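Local atomic coordinates of metallophosphoesterase (Clostridium thermocellum, PDB entry 4J6O), a protein that probably hydrolyses 2',3' phosphate ends of RNA during bacterial RNA repair, as the manganese-binding, calcineurin-like phosphatase domain of Pnkp. Residues Gly18-Cys23 with Gly231-Tyr236; Leu63-Asp68 with Val153-Met158. All coordinates share one frame; numbering follows the deposited sequence.

Interaction 1 of 2, residues Gly18-Cys23 with Gly231-Tyr236; sequences GDIHGC and GKLTAY. With MN (manganese (II) ion), chain J.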
loop_
_atom_site.group_PDB
_atom_site.type_symbol
_atom_site.label_atom_id
_atom_site.label_comp_id
_atom_site.label_asym_id
_atom_site.label_seq_id
_atom_site.Cartn_x
_atom_site.Cartn_y
_atom_site.Cartn_z
ATOM N N GLY A 18 5.214 -2.958 -0.572
ATOM C CA GLY A 18 4.917 -2.034 0.528
ATOM C C GLY A 18 4.815 -0.584 0.071
ATOM O O GLY A 18 4.681 -0.271 -1.102
ATOM N N ASP A 19 4.811 0.323 1.057
ATOM C CA ASP A 19 4.497 1.723 0.766
ATOM C C ASP A 19 5.456 2.343 -0.241
ATOM O O ASP A 19 6.681 2.366 -0.038
ATOM C CB ASP A 19 4.639 2.536 2.053
ATOM C CG ASP A 19 3.832 2.008 3.191
ATOM O OD1 ASP A 19 3.783 0.783 3.510
ATOM O OD2 ASP A 19 3.254 2.909 3.897
ATOM N N ILE A 20 4.860 2.926 -1.265
ATOM C CA ILE A 20 5.601 3.531 -2.336
ATOM C C ILE A 20 5.834 5.029 -2.162
ATOM O O ILE A 20 6.936 5.498 -2.451
ATOM C CB ILE A 20 4.908 3.226 -3.669
ATOM C CG1 ILE A 20 4.906 1.683 -3.903
ATOM C CG2 ILE A 20 5.570 3.970 -4.816
ATOM C CD1 ILE A 20 3.830 1.224 -4.935
ATOM N N HIS A 21 4.784 5.737 -1.640
ATOM C CA HIS A 21 4.936 7.161 -1.318
ATOM C C HIS A 21 5.706 7.897 -2.445
ATOM O O HIS A 21 6.705 8.594 -2.204
ATOM C CB HIS A 21 5.653 7.328 0.025
ATOM C CG HIS A 21 4.787 7.008 1.194
ATOM N ND1 HIS A 21 3.574 7.637 1.397
ATOM C CD2 HIS A 21 4.956 6.164 2.235
ATOM C CE1 HIS A 21 3.005 7.147 2.480
ATOM N NE2 HIS A 21 3.829 6.265 3.020
ATOM N N GLY A 22 5.225 7.737 -3.666
ATOM C CA GLY A 22 5.705 8.550 -4.776
ATOM C C GLY A 22 7.041 8.134 -5.355
ATOM O O GLY A 22 7.579 8.837 -6.183
ATOM N N CYS A 23 7.584 7.012 -4.884
ATOM C CA CYS A 23 8.909 6.602 -5.345
ATOM C C CYS A 23 8.815 5.774 -6.660
ATOM O O CYS A 23 9.075 4.574 -6.656
ATOM C CB CYS A 23 9.596 5.808 -4.284
ATOM S SG CYS A 23 10.037 6.897 -2.845
ATOM N N GLY A 231 15.214 4.283 2.789
ATOM C CA GLY A 231 15.354 2.863 3.080
ATOM C C GLY A 231 15.318 2.052 1.812
ATOM O O GLY A 231 16.182 2.217 0.932
ATOM N N LYS A 232 14.307 1.193 1.679
ATOM C CA LYS A 232 14.207 0.372 0.477
ATOM C C LYS A 232 12.758 0.025 0.242
ATOM O O LYS A 232 11.937 0.106 1.159
ATOM C CB LYS A 232 15.042 -0.874 0.561
ATOM C CG LYS A 232 14.762 -1.814 1.657
ATOM C CD LYS A 232 16.092 -2.638 1.924
ATOM C CE LYS A 232 15.966 -3.438 3.203
ATOM N NZ LYS A 232 17.084 -4.441 3.203
ATOM N N LEU A 233 12.466 -0.321 -0.996
ATOM C CA LEU A 233 11.126 -0.747 -1.374
ATOM C C LEU A 233 11.185 -2.266 -1.484
ATOM O O LEU A 233 12.053 -2.809 -2.213
ATOM C CB LEU A 233 10.730 -0.153 -2.707
ATOM C CG LEU A 233 9.285 -0.378 -3.106
ATOM C CD1 LEU A 233 8.363 0.373 -2.117
ATOM C CD2 LEU A 233 9.002 0.114 -4.564
ATOM N N THR A 234 10.294 -2.924 -0.746
ATOM C CA THR A 234 10.290 -4.375 -0.633
ATOM C C THR A 234 9.082 -5.010 -1.324
ATOM O O THR A 234 7.911 -4.516 -1.160
ATOM C CB THR A 234 10.318 -4.791 0.867
ATOM O OG1 THR A 234 11.579 -4.387 1.405
ATOM C CG2 THR A 234 10.131 -6.296 1.006
ATOM N N ALA A 235 9.335 -6.138 -1.999
ATOM C CA ALA A 235 8.239 -7.018 -2.437
ATOM C C ALA A 235 8.370 -8.336 -1.726
ATOM O O ALA A 235 9.494 -8.818 -1.508
ATOM C CB ALA A 235 8.299 -7.298 -3.968
ATOM N N TYR A 236 7.239 -8.937 -1.395
ATOM C CA TYR A 236 7.191 -10.264 -0.814
ATOM C C TYR A 236 6.564 -11.175 -1.850
ATOM O O TYR A 236 5.434 -10.930 -2.327
ATOM C CB TYR A 236 6.353 -10.218 0.498
ATOM C CG TYR A 236 6.243 -11.537 1.247
ATOM C CD1 TYR A 236 5.292 -12.500 0.872
ATOM C CD2 TYR A 236 7.011 -11.781 2.363
ATOM C CE1 TYR A 236 5.191 -13.702 1.591
ATOM C CE2 TYR A 236 6.900 -12.957 3.090
ATOM C CZ TYR A 236 5.991 -13.894 2.699
ATOM O OH TYR A 236 5.886 -15.027 3.462
HETATM MN MN MN J . 3.113 4.904 4.718
HETATM O O HOH W 1 5.298 4.582 5.387
#
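Leu233, near the start of strand 232-238, lays its side chain against the backbone of Gly18 and Asp19. A chi1 of -172° turns the isobutyl group of Leu233 away from its own N and brings CD1 to 3.3 Å from Asp19 O, a close approach of a carbon to a carbonyl. Leu233 CD1 also meets Ile20 CG1 at 4.1 Å. Leu27 and Leu30 of helix 24-33 also pack on Leu233, and Leu27 reaches Ile20 as well. At the next residue the link becomes polar: Thr234 O accepts a hydrogen bond from Gly18 N (3.2 Å, N-H...O 162°), which carries the antiparallel pairing of strand 14-17 with strand 232-238 just past the end of the former. The hydroxyl of Thr234 is occupied by Thr225 and takes no part.

From Gly18 the chain leaves the sheet as the GDxHG motif of calcineurin-like phosphoesterases (GDIHG here). Asp19 turns its CB away from strand 232-238 and binds manganese through OD2 at 2.2 Å. His21 NE2 binds the manganese at 2.3 Å, and water 1, also a ligand of the metal, lies in the plane of the imidazole at its edge. A type I' turn from Ile20 to Cys23, closed by Cys23 N to Ile20 O at 2.9 Å, then leads into helix 24-33, with Cys23 as N-cap. The strand thus meets the metal loop through one backbone hydrogen bond and aliphatic carbon. It adds no polar side-chain bond to the loop, so that Asp19 OD2 and His21 NE2 face the manganese, while His21 ND1 is paired with Val67 O.

Interaction 2 of 2, residues Leu63-Asp68 with Val153-Met158; sequences LGDLVD and VAHAGM. With MN (manganese (II) ion), chain J.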
loop_
_atom_site.group_PDB
_atom_site.type_symbol
_atom_site.label_atom_id
_atom_site.label_comp_id
_atom_site.label_asym_id
_atom_site.label_seq_id
_atom_site.Cartn_x
_atom_site.Cartn_y
_atom_site.Cartn_z
ATOM N N LEU A 63 0.104 -2.570 -1.221
ATOM C CA LEU A 63 -0.370 -2.416 0.166
ATOM C C LEU A 63 -0.809 -0.991 0.453
ATOM O O LEU A 63 -1.215 -0.661 1.599
ATOM C CB LEU A 63 0.669 -2.885 1.151
ATOM C CG LEU A 63 1.028 -4.358 1.062
ATOM C CD1 LEU A 63 2.035 -4.685 2.180
ATOM C CD2 LEU A 63 -0.238 -5.189 1.256
ATOM N N GLY A 64 -0.797 -0.183 -0.582
ATOM C CA GLY A 64 -1.289 1.185 -0.504
ATOM C C GLY A 64 -0.239 2.175 -0.035
ATOM O O GLY A 64 0.975 1.871 -0.023
ATOM N N ASP A 65 -0.678 3.355 0.358
ATOM C CA ASP A 65 0.204 4.520 0.639
ATOM C C ASP A 65 1.050 4.795 -0.608
ATOM O O ASP A 65 2.286 4.828 -0.585
ATOM C CB ASP A 65 1.055 4.317 1.880
ATOM C CG ASP A 65 0.394 4.944 3.144
ATOM O OD1 ASP A 65 -0.783 5.309 3.028
ATOM O OD2 ASP A 65 1.024 5.044 4.205
ATOM N N LEU A 66 0.338 4.943 -1.727
ATOM C CA LEU A 66 0.931 5.299 -3.050
ATOM C C LEU A 66 1.352 6.753 -3.110
ATOM O O LEU A 66 2.311 7.097 -3.820
ATOM C CB LEU A 66 -0.126 5.047 -4.159
ATOM C CG LEU A 66 -0.772 3.683 -4.168
ATOM C CD1 LEU A 66 -1.774 3.696 -5.360
ATOM C CD2 LEU A 66 0.257 2.563 -4.324
ATOM N N VAL A 67 0.646 7.604 -2.340
ATOM C CA VAL A 67 0.823 9.038 -2.462
ATOM C C VAL A 67 1.548 9.631 -1.269
ATOM O O VAL A 67 1.834 8.931 -0.314
ATOM C CB VAL A 67 -0.570 9.717 -2.637
ATOM C CG1 VAL A 67 -1.333 9.097 -3.842
ATOM C CG2 VAL A 67 -1.420 9.528 -1.384
ATOM N N ASP A 68 1.924 10.912 -1.397
ATOM C CA ASP A 68 2.618 11.710 -0.369
ATOM C C ASP A 68 4.115 11.495 -0.333
ATOM O O ASP A 68 4.596 10.399 -0.652
ATOM C CB ASP A 68 2.010 11.478 1.019
ATOM C CG ASP A 68 0.584 12.068 1.142
ATOM O OD1 ASP A 68 0.057 12.610 0.153
ATOM O OD2 ASP A 68 0.004 11.928 2.229
ATOM N N VAL A 153 -3.980 -9.594 2.812
ATOM C CA VAL A 153 -3.191 -8.362 2.629
ATOM C C VAL A 153 -4.041 -7.201 3.104
ATOM O O VAL A 153 -5.246 -7.134 2.844
ATOM C CB VAL A 153 -2.696 -8.122 1.178
ATOM C CG1 VAL A 153 -1.601 -9.180 0.784
ATOM C CG2 VAL A 153 -3.834 -8.060 0.147
ATOM N N ALA A 154 -3.386 -6.275 3.805
ATOM C CA ALA A 154 -4.025 -5.069 4.350
ATOM C C ALA A 154 -2.939 -4.083 4.642
ATOM O O ALA A 154 -1.776 -4.493 4.865
ATOM C CB ALA A 154 -4.788 -5.382 5.659
ATOM N N HIS A 155 -3.264 -2.793 4.628
ATOM C CA HIS A 155 -2.188 -1.809 4.872
ATOM C C HIS A 155 -1.639 -1.898 6.290
ATOM O O HIS A 155 -0.421 -2.108 6.467
ATOM C CB HIS A 155 -2.689 -0.393 4.588
ATOM C CG HIS A 155 -1.671 0.637 4.850
ATOM N ND1 HIS A 155 -0.580 0.813 4.019
ATOM C CD2 HIS A 155 -1.532 1.511 5.863
ATOM C CE1 HIS A 155 0.186 1.771 4.514
ATOM N NE2 HIS A 155 -0.374 2.222 5.629
ATOM N N ALA A 156 -2.489 -1.711 7.291
ATOM C CA ALA A 156 -2.012 -1.726 8.677
ATOM C C ALA A 156 -2.048 -3.091 9.306
ATOM O O ALA A 156 -1.697 -3.243 10.474
ATOM C CB ALA A 156 -2.804 -0.697 9.539
ATOM N N GLY A 157 -2.446 -4.111 8.562
ATOM C CA GLY A 157 -2.650 -5.448 9.126
ATOM C C GLY A 157 -4.130 -5.786 9.295
ATOM O O GLY A 157 -4.995 -4.981 8.972
ATOM N N MET A 158 -4.399 -7.005 9.714
ATOM C CA MET A 158 -5.776 -7.417 9.953
ATOM C C MET A 158 -5.754 -8.559 10.981
ATOM O O MET A 158 -5.364 -9.698 10.672
ATOM C CB MET A 158 -6.470 -7.827 8.648
ATOM C CG MET A 158 -8.011 -7.962 8.789
ATOM S SD MET A 158 -8.758 -6.475 9.404
ATOM C CE MET A 158 -8.451 -5.320 8.051
HETATM MN MN MN J . 3.113 4.904 4.718
HETATM O O HOH W 2 1.473 0.158 2.213
HETATM O O HOH W 1 5.298 4.582 5.387
#
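Part of the metal site of this calcineurin-like phosphatase is formed where the His155 ring meets the backbone of Leu63. ND1 of His155 donates a hydrogen bond to Leu63 O at 2.9 Å, bent to 146° at the hydrogen. The carbonyl oxygen lies near the imidazole plane, whereas the donor sits 33° off the plane of the carbonyl. The side chain of His155 extends opposite to its own backbone N, which carries the ring across to the loop 63-68. Water 2, likewise at the ring edge, is 2.8 Å from His155 ND1 and donates a hydrogen bond to Gly64 O. NE2 of the same ring is hydrogen-bonded to a citrate, probably from the crystallisation liquor.

Segment 63-68 carries the GDxxD part of the family's GDxxDRG motif, and His155 lies in a histidine-alanine-glycine segment whose counterpart in two-metal relatives supplies a ligand to the second metal. Here the manganese is bound by Asp65 OD2 at 2.2 Å. CE1 of His155 comes within 3.4 Å of Asp65 OD2, the carboxylate and ring planes being 53° apart. OD1 of Asp65 is held by the backbone N of His96, fixing the other side of the carboxylate.

Just past the end of strand 59-62, Leu63 CD2 packs at 3.8 Å on Val153 CB, which belongs to strand 151-154 of the other sheet, the side chains nearly perpendicular. Leu63 CD2 also lies 4.0 Å from Ala154 O, a buried carbonyl with no polar partner in the model.

In the fold
Interactions 1 and 2 lie with their centres about 11 Å apart and converge on one manganese: Asp19 and His21 approach it from the loop 18-23, Asp65 from the loop 63-68, and water 1 is common to both. The two loops, which follow the neighbouring parallel strands 14-17 and 59-62, are also joined directly. His21 N lies 2.9 Å from Asp65 O and His21 ND1 2.8 Å from Val67 O, both probable hydrogen bonds, the second of which would fix the rotation of the metal-binding imidazole. Across the site, Asp19 OD2 lies 3.3 Å from His155 CE1. Strand 232-238 packs on the loop 18-23, while His155 reaches the site from the other sheet.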